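Local coordinates for B-type flagellar hook-associated protein 2 (Pseudomonas aeruginosa, PDB 5FHY) that caps the distal end of the growing flagellar filament, promoting polymerization of flagellin there and keeping exported subunits from leaking away, at residues 35-40 / 209-214; 124-129 / 170-175; 109-114 / 158-163; 49-54 / 115-120; 62-67 / 135-140. One frame throughout, in Å; residues are numbered along the deposited sequence.

How the interactions relate
The five contacts run along the elongated body of this internal FliD fragment. Interaction 1 closes the widest loop of sequence and encloses the other four. It shares a four-stranded antiparallel sheet with interaction 2, which joins this sheet to the loop between strands 114-121 and 130-136. Interactions 3 and 4, with centres about 8 Å apart, meet in a second four-stranded sheet, where Arg-116 ties them together. Interaction 5 lies at the edge of a three-stranded sheet, its centre about 55 Å from interaction 1's and about 17 Å from interaction 4's. The alternating segments of interactions 3, 4 and 5 join distant stretches of sequence into one compact end of the molecule, far from interaction 1.

Interaction 1 of 5, residues 35-40 / 209-214; sequences TYQIQV and PITLTV
Tyr-36 and Leu-212 face each other as a hydrogen-bonded pair of an antiparallel beta sheet, in which strand 34-42 lies beside strand 210-215. Leu-212 N donates to Tyr-36 O at 2.8 Å, and the return bond from Tyr-36 N to Leu-212 O is more bent, with 140° at the hydrogen. Ile-38 and Ile-210 repeat the exchange, Ile-38 N reaching Ile-210 O and Ile-210 N reaching Ile-38 O at 2.8 Å each. Between these pairs the side chains of Gln-37 and Thr-211 supply the bond: Thr-211 OG1 donates to Gln-37 OE1 at 2.7 Å, in the carbonyl plane and on a lone pair. A bend in the Gln-37 chain (chi2 -65°) carries the amide over to the neighbouring strand and brings NE2 near Pro-209 CG. The backbone N of Gln-37 is satisfied by Asp-178 OD1. Leu-212, Thr-213 and Val-214 pair with a strand of the second subunit, which extends the sheet into the neighbouring molecule, and the Tyr-36 ring makes a cation-pi contact with Lys-48 of the third subunit. On the apolar face, Ile-38 CD1 rests 3.9 Å from Leu-212 CD2, while Val-214 CG2 meets the edge of the Tyr-36 ring.

Interaction 2 of 5, residues 124-129 / 170-175; sequences TGDGKD and AANGEI
The carboxylate of Asp-126 and the amide of Asn-172 are stacked with their planes only 4° apart, although the two side chains cross at about a right angle. Asp-126 OD2 lies 3.1 Å from Asn-172 CG, so one flat group sits over the other. The backbone joins in: Asn-172 N donates to Asp-126 OD1 at 2.9 Å, approaching from above the carboxylate plane. Asn-172 OD1 in turn is directed at Asp-126 N, but the modelled separation is too short to be taken literally. At its other end the amide is held by Ser-183, which takes the ND2 group. Asp-126 and Gly-127 are the central residues of a type II beta turn, part of the loop that links strands 114-121 and 130-136, and the turn leans on the chain leading into strand 173-177. Lys-128, bent at chi2 (83°), folds back over the turn and donates from NZ to Asp-126 O at 2.9 Å. Ala-170 points its methyl into the turn, with CB 3.3 Å from Gly-125 O. Beyond it, Asp-129 OD1 receives Ala-170 N at 3.2 Å, nearly in line with the C-O bond, while a water joins Asp-129 OD2, Gly-127 N and Ala-170 O.

Interaction 3 of 5, residues 109-114 / 158-163; sequences ITDNSG and LSDGAA. With NA (sodium ion), chain E.
A chi1 of -58° keeps Ser-113 OG beside its own backbone N and sets it against the peptide link between Gly-161 and Ala-162, 3.3 Å from Gly-161 C. Asp-111 CG instead lies between its backbone N and carbonyl carbon (chi1 61°), which swings the carboxylate toward the same loop. Both residues belong to the tight beta hairpin that joins strands 104-111 and 114-121, closed by Asp-111 N donating to Gly-114 O at 2.8 Å. Within the turn, Asp-111 OD1 also accepts weak bonds from the backbone N atoms of Ser-113 and Gly-114. The contact across to 158-163 is slight and partly apolar, with Ser-113 CB 3.9 Å from Ala-162 CB. Two acids come near each other here, Asp-111 OD2 lying 4.4 Å from Asp-160 OD1, but each is turned to a partner elsewhere: Asp-111 forms a salt bridge with Arg-116, and Asp-160 accepts from the backbone N of Lys-181 of the fourth subunit. The positive charge of Arg-116 would be expected to offset the repulsion between the two carboxylates. Arg-116 also donates to Gly-161 O, which binds the hairpin and the loop through a common side chain. On its far side from the hairpin the loop curls round a sodium ion, bound by Ser-159 O and Ala-163 O at 2.6 Å each.

Interaction 4 of 5, residues 49-54 / 115-120; sequences IALQAI and SRLVLS
Ile-54 N donates to Ser-115 O at 2.6 Å in a nearly straight bond, 172° at the hydrogen, whereas the return bond from Ser-115 N to Ile-54 O is weak. Further along, Leu-51 N points straight at Leu-117 O, 3.0 Å away, and Ile-49 and Leu-119 exchange a reciprocal pair of backbone bonds. The register slips by one residue between Ala-50 and Ile-54, and in the gap a water accepts from Leu-117 N and donates to Gln-52 O, at 2.7 Å from the latter. Arg-116 rises over this irregular piece. Its CG occupies the crowded position between backbone N and carbonyl carbon (chi1 77°), and a bend at chi3 carries the chain across 49-54, with CD 3.2 Å from Leu-51 O. Ala-53 CB then sits over one face of the guanidinium, 3.5 Å from Arg-116 NH2 and offset toward the rim. NH2 forms the salt bridge with Asp-111 and a hydrogen bond with Gly-161 O, while the bond from NH1 to Ala-163 O is weak. On the other side, Leu-51 CD1 lodges between Leu-117 and Leu-119, 3.8 Å from Leu-119 CD1. Met-91 of helix 88-98 packs on Leu-117, and Ile-95 on Leu-119. The arrangement is that of an antiparallel sheet with a helix laid over one face, built partly from the flagellin hook IN motif, to which strand 114-121 belongs.

Interaction 5 of 5, residues 62-67 / 135-140; sequences FNSGTL and SDDGSG
Thr-66 and Ser-135 form an antiparallel hydrogen-bonded pair, Thr-66 N reaching Ser-135 O at 3.0 Å, and next to them Gly-65 and Asp-136 make a non-hydrogen-bonded one. Gly-65 has no side chain, and its CA comes within 3.2 Å of Ser-135 O in a CA-H...O contact. Past this pair the regular strand pairing gives way to bonds from Ser-64: its N donates to Ser-139 O and its O receives Asp-137 N, both at 2.8 Å. Its side chain adds a third bond. With OG opposite the backbone N (chi1 176°), the hydroxyl donates to Asp-137 OD2 at 2.6 Å, on the anti side of the carboxylate and 22° out of its plane. Asp-136 OD1 turns inward and accepts Gly-138 N at 3.0 Å from above the carboxylate plane, while Asn-63 CB lies 3.2 Å from that same oxygen. The amide of Asn-63 extends beside this carboxylate, nearly coplanar with it, the planes 20° apart. Asp-136 OD2 has weak bonds from Ser-144 and Leu-145. Behind the contact, the Phe-62 ring packs on Leu-88 and Met-91 of helix 88-98. The bond from Gly-138 N to Asp-136 OD1 defines an Asx turn next to strand 130-136, at the edge of the three-stranded antiparallel sheet it forms with 65-71 and 74-81.

Interaction 1 of 5, residues 35-40 / 209-214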
# COMPACT_ATOMS: atom_id res chain seq x y z
N THR B 35 -49.71 -7.19 -0.24
CA THR B 35 -49.03 -7.18 -1.53
C THR B 35 -49.99 -6.70 -2.60
O THR B 35 -51.18 -7.00 -2.55
CB THR B 35 -48.48 -8.57 -1.88
OG1 THR B 35 -48.10 -8.59 -3.27
CG2 THR B 35 -49.53 -9.64 -1.63
N TYR B 36 -49.49 -5.95 -3.57
CA TYR B 36 -50.37 -5.34 -4.57
C TYR B 36 -49.75 -5.40 -5.96
O TYR B 36 -48.57 -5.11 -6.14
CB TYR B 36 -50.67 -3.89 -4.20
CG TYR B 36 -51.25 -3.70 -2.82
CD1 TYR B 36 -52.62 -3.81 -2.59
CD2 TYR B 36 -50.42 -3.41 -1.73
CE1 TYR B 36 -53.15 -3.65 -1.33
CE2 TYR B 36 -50.95 -3.24 -0.46
CZ TYR B 36 -52.32 -3.36 -0.27
OH TYR B 36 -52.85 -3.19 0.99
N GLN B 37 -50.57 -5.78 -6.93
CA GLN B 37 -50.14 -5.76 -8.32
C GLN B 37 -50.58 -4.45 -8.95
O GLN B 37 -51.76 -4.13 -8.98
CB GLN B 37 -50.70 -6.96 -9.08
CG GLN B 37 -50.19 -8.30 -8.57
CD GLN B 37 -48.70 -8.46 -8.79
OE1 GLN B 37 -47.90 -8.27 -7.87
NE2 GLN B 37 -48.31 -8.83 -10.00
N ILE B 38 -49.61 -3.71 -9.48
CA ILE B 38 -49.87 -2.36 -9.93
C ILE B 38 -49.50 -2.16 -11.39
O ILE B 38 -48.42 -2.56 -11.82
CB ILE B 38 -49.10 -1.33 -9.06
CG1 ILE B 38 -49.48 -1.49 -7.59
CG2 ILE B 38 -49.37 0.09 -9.53
CD1 ILE B 38 -49.05 -0.33 -6.72
N GLN B 39 -50.41 -1.55 -12.14
CA GLN B 39 -50.12 -1.13 -13.50
C GLN B 39 -50.18 0.39 -13.55
O GLN B 39 -50.96 1.01 -12.83
CB GLN B 39 -51.13 -1.74 -14.49
CG GLN B 39 -51.09 -3.26 -14.60
CD GLN B 39 -52.05 -3.79 -15.66
OE1 GLN B 39 -52.51 -3.06 -16.54
NE2 GLN B 39 -52.37 -5.08 -15.57
N VAL B 40 -49.36 0.98 -14.40
CA VAL B 40 -49.47 2.41 -14.68
C VAL B 40 -49.80 2.57 -16.15
O VAL B 40 -48.96 2.32 -17.01
CB VAL B 40 -48.17 3.16 -14.33
CG1 VAL B 40 -48.26 4.62 -14.78
CG2 VAL B 40 -47.89 3.07 -12.83
N PRO B 209 -46.95 -6.10 -14.74
CA PRO B 209 -47.30 -5.25 -13.59
C PRO B 209 -46.23 -5.29 -12.50
O PRO B 209 -45.47 -6.26 -12.40
CB PRO B 209 -48.60 -5.87 -13.09
CG PRO B 209 -48.44 -7.32 -13.41
CD PRO B 209 -47.69 -7.38 -14.71
N ILE B 210 -46.16 -4.23 -11.71
CA ILE B 210 -45.22 -4.15 -10.60
C ILE B 210 -45.81 -4.79 -9.34
O ILE B 210 -46.98 -4.61 -9.04
CB ILE B 210 -44.83 -2.68 -10.30
CG1 ILE B 210 -44.16 -2.05 -11.52
CG2 ILE B 210 -43.90 -2.60 -9.11
CD1 ILE B 210 -42.88 -2.74 -11.92
N THR B 211 -44.99 -5.55 -8.61
CA THR B 211 -45.41 -6.04 -7.30
C THR B 211 -44.98 -5.05 -6.23
O THR B 211 -43.80 -4.73 -6.12
CB THR B 211 -44.81 -7.43 -6.99
OG1 THR B 211 -45.23 -8.37 -7.98
CG2 THR B 211 -45.27 -7.91 -5.62
N LEU B 212 -45.93 -4.59 -5.43
CA LEU B 212 -45.63 -3.65 -4.35
C LEU B 212 -45.87 -4.28 -2.99
O LEU B 212 -46.99 -4.69 -2.67
CB LEU B 212 -46.46 -2.38 -4.49
CG LEU B 212 -46.23 -1.36 -3.37
CD1 LEU B 212 -44.97 -0.56 -3.67
CD2 LEU B 212 -47.44 -0.45 -3.18
N THR B 213 -44.83 -4.34 -2.18
CA THR B 213 -44.89 -5.03 -0.89
C THR B 213 -44.77 -4.06 0.28
O THR B 213 -43.77 -3.37 0.42
CB THR B 213 -43.79 -6.09 -0.76
OG1 THR B 213 -43.65 -6.80 -2.00
CG2 THR B 213 -44.14 -7.09 0.34
N VAL B 214 -45.80 -4.02 1.13
CA VAL B 214 -45.77 -3.18 2.31
C VAL B 214 -45.43 -4.03 3.53
O VAL B 214 -46.22 -4.88 3.95
CB VAL B 214 -47.12 -2.46 2.54
CG1 VAL B 214 -47.11 -1.71 3.87
CG2 VAL B 214 -47.42 -1.51 1.39

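Interaction 2 of 5, residues 124-129 / 170-175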
# COMPACT_ATOMS: atom_id res chain seq x y z
N THR B 124 -51.60 19.68 -12.82
CA THR B 124 -51.96 18.46 -13.52
C THR B 124 -53.42 18.12 -13.27
O THR B 124 -53.98 18.49 -12.24
CB THR B 124 -51.08 17.28 -13.08
OG1 THR B 124 -51.07 17.19 -11.65
CG2 THR B 124 -49.65 17.46 -13.58
N GLY B 125 -54.04 17.43 -14.23
CA GLY B 125 -55.41 16.97 -14.06
C GLY B 125 -56.31 17.30 -15.23
O GLY B 125 -55.96 18.12 -16.08
N ASP B 126 -57.47 16.65 -15.29
CA ASP B 126 -58.46 16.93 -16.33
C ASP B 126 -59.03 18.35 -16.20
O ASP B 126 -59.40 18.77 -15.10
CB ASP B 126 -59.61 15.92 -16.27
CG ASP B 126 -59.19 14.53 -16.72
OD1 ASP B 126 -58.41 14.42 -17.69
OD2 ASP B 126 -59.64 13.54 -16.10
N GLY B 127 -59.11 19.06 -17.31
CA GLY B 127 -59.76 20.36 -17.34
C GLY B 127 -58.91 21.55 -16.93
O GLY B 127 -59.37 22.69 -16.98
N LYS B 128 -57.68 21.30 -16.52
CA LYS B 128 -56.79 22.38 -16.11
C LYS B 128 -56.04 22.92 -17.32
O LYS B 128 -54.82 23.08 -17.29
CB LYS B 128 -55.81 21.92 -15.02
CG LYS B 128 -56.45 21.57 -13.69
CD LYS B 128 -56.97 20.15 -13.71
CE LYS B 128 -57.64 19.74 -12.41
NZ LYS B 128 -58.19 18.36 -12.52
N ASP B 129 -56.78 23.18 -18.40
CA ASP B 129 -56.19 23.72 -19.62
C ASP B 129 -56.00 25.22 -19.51
O ASP B 129 -56.78 25.90 -18.83
CB ASP B 129 -57.07 23.39 -20.83
CG ASP B 129 -57.08 21.90 -21.18
OD1 ASP B 129 -56.01 21.26 -21.12
OD2 ASP B 129 -58.17 21.38 -21.50
N ALA B 170 -53.83 19.03 -20.53
CA ALA B 170 -53.95 18.73 -19.11
C ALA B 170 -54.93 17.57 -18.97
O ALA B 170 -56.00 17.57 -19.58
CB ALA B 170 -54.42 19.95 -18.33
N ALA B 171 -54.56 16.59 -18.16
CA ALA B 171 -55.38 15.39 -18.05
C ALA B 171 -55.04 14.59 -16.80
O ALA B 171 -53.95 14.73 -16.24
CB ALA B 171 -55.20 14.52 -19.28
N ASN B 172 -55.97 13.74 -16.38
CA ASN B 172 -55.69 12.84 -15.27
C ASN B 172 -54.91 11.64 -15.77
O ASN B 172 -55.00 11.29 -16.95
CB ASN B 172 -56.98 12.36 -14.59
CG ASN B 172 -57.63 13.43 -13.74
OD1 ASN B 172 -57.43 14.62 -13.93
ND2 ASN B 172 -58.43 12.99 -12.78
N GLY B 173 -54.15 11.02 -14.88
CA GLY B 173 -53.48 9.78 -15.22
C GLY B 173 -54.35 8.61 -14.80
O GLY B 173 -55.47 8.81 -14.31
N GLU B 174 -53.86 7.40 -14.99
CA GLU B 174 -54.61 6.21 -14.59
C GLU B 174 -53.68 5.12 -14.10
O GLU B 174 -52.66 4.82 -14.72
CB GLU B 174 -55.46 5.68 -15.74
CG GLU B 174 -56.46 4.61 -15.32
CD GLU B 174 -57.27 4.05 -16.48
OE1 GLU B 174 -56.66 3.71 -17.51
OE2 GLU B 174 -58.51 3.96 -16.36
N ILE B 175 -54.05 4.52 -12.98
CA ILE B 175 -53.37 3.33 -12.48
C ILE B 175 -54.40 2.26 -12.19
O ILE B 175 -55.60 2.53 -12.16
CB ILE B 175 -52.55 3.62 -11.20
CG1 ILE B 175 -53.48 3.97 -10.03
CG2 ILE B 175 -51.57 4.76 -11.42
CD1 ILE B 175 -52.74 4.35 -8.77
O HOH W 1 -58.09 19.16 -20.00

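Interaction 3 of 5, residues 109-114 / 158-163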
# COMPACT_ATOMS: atom_id res chain seq x y z
N ILE B 109 -40.94 31.54 -28.75
CA ILE B 109 -40.31 30.55 -29.61
C ILE B 109 -40.29 31.09 -31.03
O ILE B 109 -41.32 31.51 -31.56
CB ILE B 109 -41.03 29.18 -29.58
CG1 ILE B 109 -40.69 28.44 -28.29
CG2 ILE B 109 -40.62 28.32 -30.77
CD1 ILE B 109 -41.26 27.03 -28.23
N THR B 110 -39.11 31.09 -31.64
CA THR B 110 -38.92 31.65 -32.96
C THR B 110 -38.75 30.54 -33.99
O THR B 110 -37.75 29.83 -34.00
CB THR B 110 -37.69 32.59 -33.01
OG1 THR B 110 -37.76 33.52 -31.92
CG2 THR B 110 -37.65 33.35 -34.32
N ASP B 111 -39.74 30.40 -34.86
CA ASP B 111 -39.71 29.37 -35.89
C ASP B 111 -39.74 30.02 -37.27
O ASP B 111 -39.43 31.20 -37.41
CB ASP B 111 -40.88 28.39 -35.72
CG ASP B 111 -42.24 29.06 -35.84
OD1 ASP B 111 -42.36 30.26 -35.51
OD2 ASP B 111 -43.20 28.37 -36.25
N ASN B 112 -40.10 29.25 -38.29
CA ASN B 112 -40.11 29.78 -39.65
C ASN B 112 -41.33 30.66 -39.91
O ASN B 112 -41.43 31.30 -40.96
CB ASN B 112 -40.05 28.65 -40.68
CG ASN B 112 -38.72 27.93 -40.67
OD1 ASN B 112 -37.71 28.48 -40.25
ND2 ASN B 112 -38.73 26.68 -41.13
N SER B 113 -42.25 30.67 -38.95
CA SER B 113 -43.47 31.46 -39.08
C SER B 113 -43.31 32.81 -38.39
O SER B 113 -44.06 33.75 -38.65
CB SER B 113 -44.66 30.71 -38.48
OG SER B 113 -44.85 29.46 -39.11
N GLY B 114 -42.34 32.89 -37.49
CA GLY B 114 -42.11 34.10 -36.71
C GLY B 114 -41.81 33.76 -35.26
O GLY B 114 -41.21 32.74 -34.96
N LEU B 158 -50.77 21.19 -31.51
CA LEU B 158 -49.88 22.06 -32.27
C LEU B 158 -49.18 21.29 -33.39
O LEU B 158 -48.66 20.20 -33.18
CB LEU B 158 -48.84 22.70 -31.35
CG LEU B 158 -47.87 23.69 -32.01
CD1 LEU B 158 -48.61 24.92 -32.54
CD2 LEU B 158 -46.73 24.09 -31.07
N SER B 159 -49.18 21.88 -34.58
CA SER B 159 -48.39 21.38 -35.69
C SER B 159 -47.67 22.56 -36.31
O SER B 159 -47.91 23.71 -35.93
CB SER B 159 -49.27 20.67 -36.73
OG SER B 159 -50.21 21.58 -37.30
N ASP B 160 -46.77 22.28 -37.26
CA ASP B 160 -45.98 23.34 -37.88
C ASP B 160 -46.87 24.35 -38.61
O ASP B 160 -47.89 23.99 -39.18
CB ASP B 160 -44.94 22.75 -38.84
CG ASP B 160 -44.00 23.80 -39.40
OD1 ASP B 160 -43.60 24.70 -38.63
OD2 ASP B 160 -43.67 23.73 -40.60
N GLY B 161 -46.47 25.62 -38.58
CA GLY B 161 -47.28 26.68 -39.16
C GLY B 161 -47.54 27.77 -38.14
O GLY B 161 -47.26 27.59 -36.95
N ALA B 162 -48.08 28.89 -38.59
CA ALA B 162 -48.29 30.04 -37.72
C ALA B 162 -49.47 29.84 -36.79
O ALA B 162 -49.60 30.53 -35.78
CB ALA B 162 -48.48 31.30 -38.55
N ALA B 163 -50.34 28.89 -37.12
CA ALA B 163 -51.55 28.65 -36.34
C ALA B 163 -51.23 28.19 -34.92
O ALA B 163 -50.19 27.59 -34.67
CB ALA B 163 -52.43 27.62 -37.02
NA NA E . -49.52 25.69 -36.32

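Interaction 4 of 5, residues 49-54 / 115-120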
# COMPACT_ATOMS: atom_id res chain seq x y z
N ILE B 49 -49.47 25.33 -24.15
CA ILE B 49 -50.01 25.76 -25.43
C ILE B 49 -49.07 26.70 -26.16
O ILE B 49 -48.13 27.23 -25.58
CB ILE B 49 -51.37 26.47 -25.25
CG1 ILE B 49 -51.17 27.85 -24.63
CG2 ILE B 49 -52.30 25.62 -24.40
CD1 ILE B 49 -52.42 28.70 -24.61
N ALA B 50 -49.34 26.90 -27.44
CA ALA B 50 -48.57 27.83 -28.26
C ALA B 50 -49.54 28.71 -29.02
O ALA B 50 -50.42 28.22 -29.73
CB ALA B 50 -47.65 27.09 -29.21
N LEU B 51 -49.38 30.02 -28.88
CA LEU B 51 -50.30 30.96 -29.54
C LEU B 51 -49.86 31.19 -30.98
O LEU B 51 -48.88 30.61 -31.43
CB LEU B 51 -50.37 32.28 -28.76
CG LEU B 51 -50.67 32.16 -27.27
CD1 LEU B 51 -50.66 33.52 -26.60
CD2 LEU B 51 -52.01 31.45 -27.04
N GLN B 52 -50.60 32.03 -31.70
CA GLN B 52 -50.29 32.31 -33.10
C GLN B 52 -48.89 32.90 -33.24
O GLN B 52 -48.43 33.64 -32.36
CB GLN B 52 -51.31 33.27 -33.71
CG GLN B 52 -52.60 32.61 -34.17
CD GLN B 52 -53.54 33.57 -34.86
OE1 GLN B 52 -53.13 34.36 -35.72
NE2 GLN B 52 -54.82 33.52 -34.50
N ALA B 53 -48.22 32.58 -34.34
CA ALA B 53 -46.90 33.13 -34.61
C ALA B 53 -47.08 34.53 -35.17
O ALA B 53 -47.97 34.78 -35.98
CB ALA B 53 -46.13 32.26 -35.58
N ILE B 54 -46.24 35.45 -34.71
CA ILE B 54 -46.33 36.83 -35.16
C ILE B 54 -45.28 37.11 -36.22
O ILE B 54 -44.08 36.99 -35.97
CB ILE B 54 -46.18 37.81 -33.98
CG1 ILE B 54 -47.12 37.41 -32.84
CG2 ILE B 54 -46.45 39.22 -34.43
CD1 ILE B 54 -48.57 37.39 -33.25
N SER B 115 -42.24 34.65 -34.37
CA SER B 115 -42.12 34.41 -32.93
C SER B 115 -43.52 34.31 -32.33
O SER B 115 -44.45 34.94 -32.83
CB SER B 115 -41.31 35.52 -32.25
OG SER B 115 -39.98 35.57 -32.74
N ARG B 116 -43.67 33.52 -31.28
CA ARG B 116 -44.98 33.31 -30.67
C ARG B 116 -44.85 33.12 -29.17
O ARG B 116 -43.78 32.78 -28.67
CB ARG B 116 -45.67 32.10 -31.29
CG ARG B 116 -45.15 30.76 -30.80
CD ARG B 116 -45.86 29.61 -31.50
NE ARG B 116 -45.39 29.48 -32.88
CZ ARG B 116 -46.10 28.94 -33.86
NH1 ARG B 116 -47.31 28.46 -33.63
NH2 ARG B 116 -45.58 28.88 -35.08
N LEU B 117 -45.94 33.33 -28.46
CA LEU B 117 -45.93 33.13 -27.01
C LEU B 117 -46.21 31.68 -26.70
O LEU B 117 -47.13 31.08 -27.26
CB LEU B 117 -46.94 34.04 -26.33
CG LEU B 117 -46.60 35.53 -26.26
CD1 LEU B 117 -47.84 36.37 -26.00
CD2 LEU B 117 -45.52 35.79 -25.22
N VAL B 118 -45.42 31.10 -25.79
CA VAL B 118 -45.61 29.72 -25.38
C VAL B 118 -45.87 29.71 -23.88
O VAL B 118 -45.03 30.15 -23.09
CB VAL B 118 -44.39 28.84 -25.73
CG1 VAL B 118 -44.55 27.44 -25.13
CG2 VAL B 118 -44.21 28.75 -27.24
N LEU B 119 -47.04 29.23 -23.48
CA LEU B 119 -47.46 29.30 -22.09
C LEU B 119 -47.58 27.91 -21.47
O LEU B 119 -48.05 26.97 -22.11
CB LEU B 119 -48.79 30.05 -21.98
CG LEU B 119 -48.80 31.56 -22.26
CD1 LEU B 119 -48.72 31.88 -23.76
CD2 LEU B 119 -50.03 32.20 -21.65
N SER B 120 -47.11 27.78 -20.23
CA SER B 120 -47.12 26.50 -19.53
C SER B 120 -47.79 26.61 -18.17
O SER B 120 -47.69 27.63 -17.49
CB SER B 120 -45.70 25.96 -19.35
OG SER B 120 -45.09 25.67 -20.60
O HOH W 2 -47.90 34.65 -29.93

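Interaction 5 of 5, residues 62-67 / 135-140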
# COMPACT_ATOMS: atom_id res chain seq x y z
N PHE B 62 -48.41 45.36 -30.43
CA PHE B 62 -49.80 44.95 -30.31
C PHE B 62 -50.78 46.11 -30.10
O PHE B 62 -50.45 47.12 -29.48
CB PHE B 62 -49.95 43.95 -29.17
CG PHE B 62 -49.29 42.62 -29.43
CD1 PHE B 62 -49.78 41.78 -30.42
CD2 PHE B 62 -48.19 42.21 -28.70
CE1 PHE B 62 -49.19 40.56 -30.67
CE2 PHE B 62 -47.59 40.99 -28.95
CZ PHE B 62 -48.10 40.16 -29.93
N ASN B 63 -51.97 45.96 -30.66
CA ASN B 63 -53.09 46.86 -30.40
C ASN B 63 -53.40 46.94 -28.91
O ASN B 63 -53.01 46.06 -28.14
CB ASN B 63 -54.33 46.40 -31.16
CG ASN B 63 -54.23 46.62 -32.65
OD1 ASN B 63 -53.38 47.37 -33.11
ND2 ASN B 63 -55.08 45.95 -33.40
N SER B 64 -54.11 47.98 -28.50
CA SER B 64 -54.50 48.14 -27.11
C SER B 64 -55.61 47.15 -26.76
O SER B 64 -56.34 46.71 -27.65
CB SER B 64 -54.95 49.58 -26.84
OG SER B 64 -55.43 49.74 -25.51
N GLY B 65 -55.71 46.78 -25.49
CA GLY B 65 -56.77 45.88 -25.05
C GLY B 65 -56.49 45.21 -23.72
O GLY B 65 -55.76 45.74 -22.89
N THR B 66 -57.08 44.03 -23.52
CA THR B 66 -56.94 43.30 -22.26
C THR B 66 -56.77 41.78 -22.46
O THR B 66 -57.44 41.18 -23.30
CB THR B 66 -58.15 43.54 -21.32
OG1 THR B 66 -58.51 44.93 -21.35
CG2 THR B 66 -57.81 43.15 -19.89
N LEU B 67 -55.89 41.17 -21.68
CA LEU B 67 -55.72 39.72 -21.69
C LEU B 67 -56.23 39.08 -20.40
O LEU B 67 -55.75 39.40 -19.31
CB LEU B 67 -54.25 39.34 -21.89
CG LEU B 67 -53.54 39.60 -23.22
CD1 LEU B 67 -52.31 38.72 -23.33
CD2 LEU B 67 -54.48 39.38 -24.40
N SER B 135 -59.88 40.96 -25.44
CA SER B 135 -60.67 42.10 -25.87
C SER B 135 -59.76 43.10 -26.57
O SER B 135 -58.88 43.69 -25.95
CB SER B 135 -61.38 42.77 -24.68
OG SER B 135 -62.43 41.96 -24.18
N ASP B 136 -59.98 43.29 -27.87
CA ASP B 136 -59.07 44.10 -28.68
C ASP B 136 -59.66 45.47 -29.03
O ASP B 136 -60.74 45.55 -29.62
CB ASP B 136 -58.70 43.35 -29.96
CG ASP B 136 -57.68 44.09 -30.81
OD1 ASP B 136 -57.01 45.00 -30.27
OD2 ASP B 136 -57.54 43.76 -32.00
N ASP B 137 -58.95 46.53 -28.67
CA ASP B 137 -59.43 47.89 -28.95
C ASP B 137 -59.38 48.18 -30.45
O ASP B 137 -60.00 49.13 -30.92
CB ASP B 137 -58.61 48.93 -28.19
CG ASP B 137 -58.82 48.85 -26.69
OD1 ASP B 137 -59.84 48.27 -26.26
OD2 ASP B 137 -57.97 49.38 -25.94
N GLY B 138 -58.64 47.37 -31.19
CA GLY B 138 -58.56 47.49 -32.63
C GLY B 138 -57.56 48.54 -33.09
O GLY B 138 -57.43 48.81 -34.29
N SER B 139 -56.86 49.13 -32.14
CA SER B 139 -55.88 50.17 -32.43
C SER B 139 -54.87 50.27 -31.31
O SER B 139 -55.18 49.99 -30.15
CB SER B 139 -56.58 51.52 -32.65
OG SER B 139 -57.26 51.94 -31.48
N GLY B 140 -53.65 50.66 -31.66
CA GLY B 140 -52.58 50.81 -30.69
C GLY B 140 -51.25 50.35 -31.26
O GLY B 140 -50.19 50.72 -30.75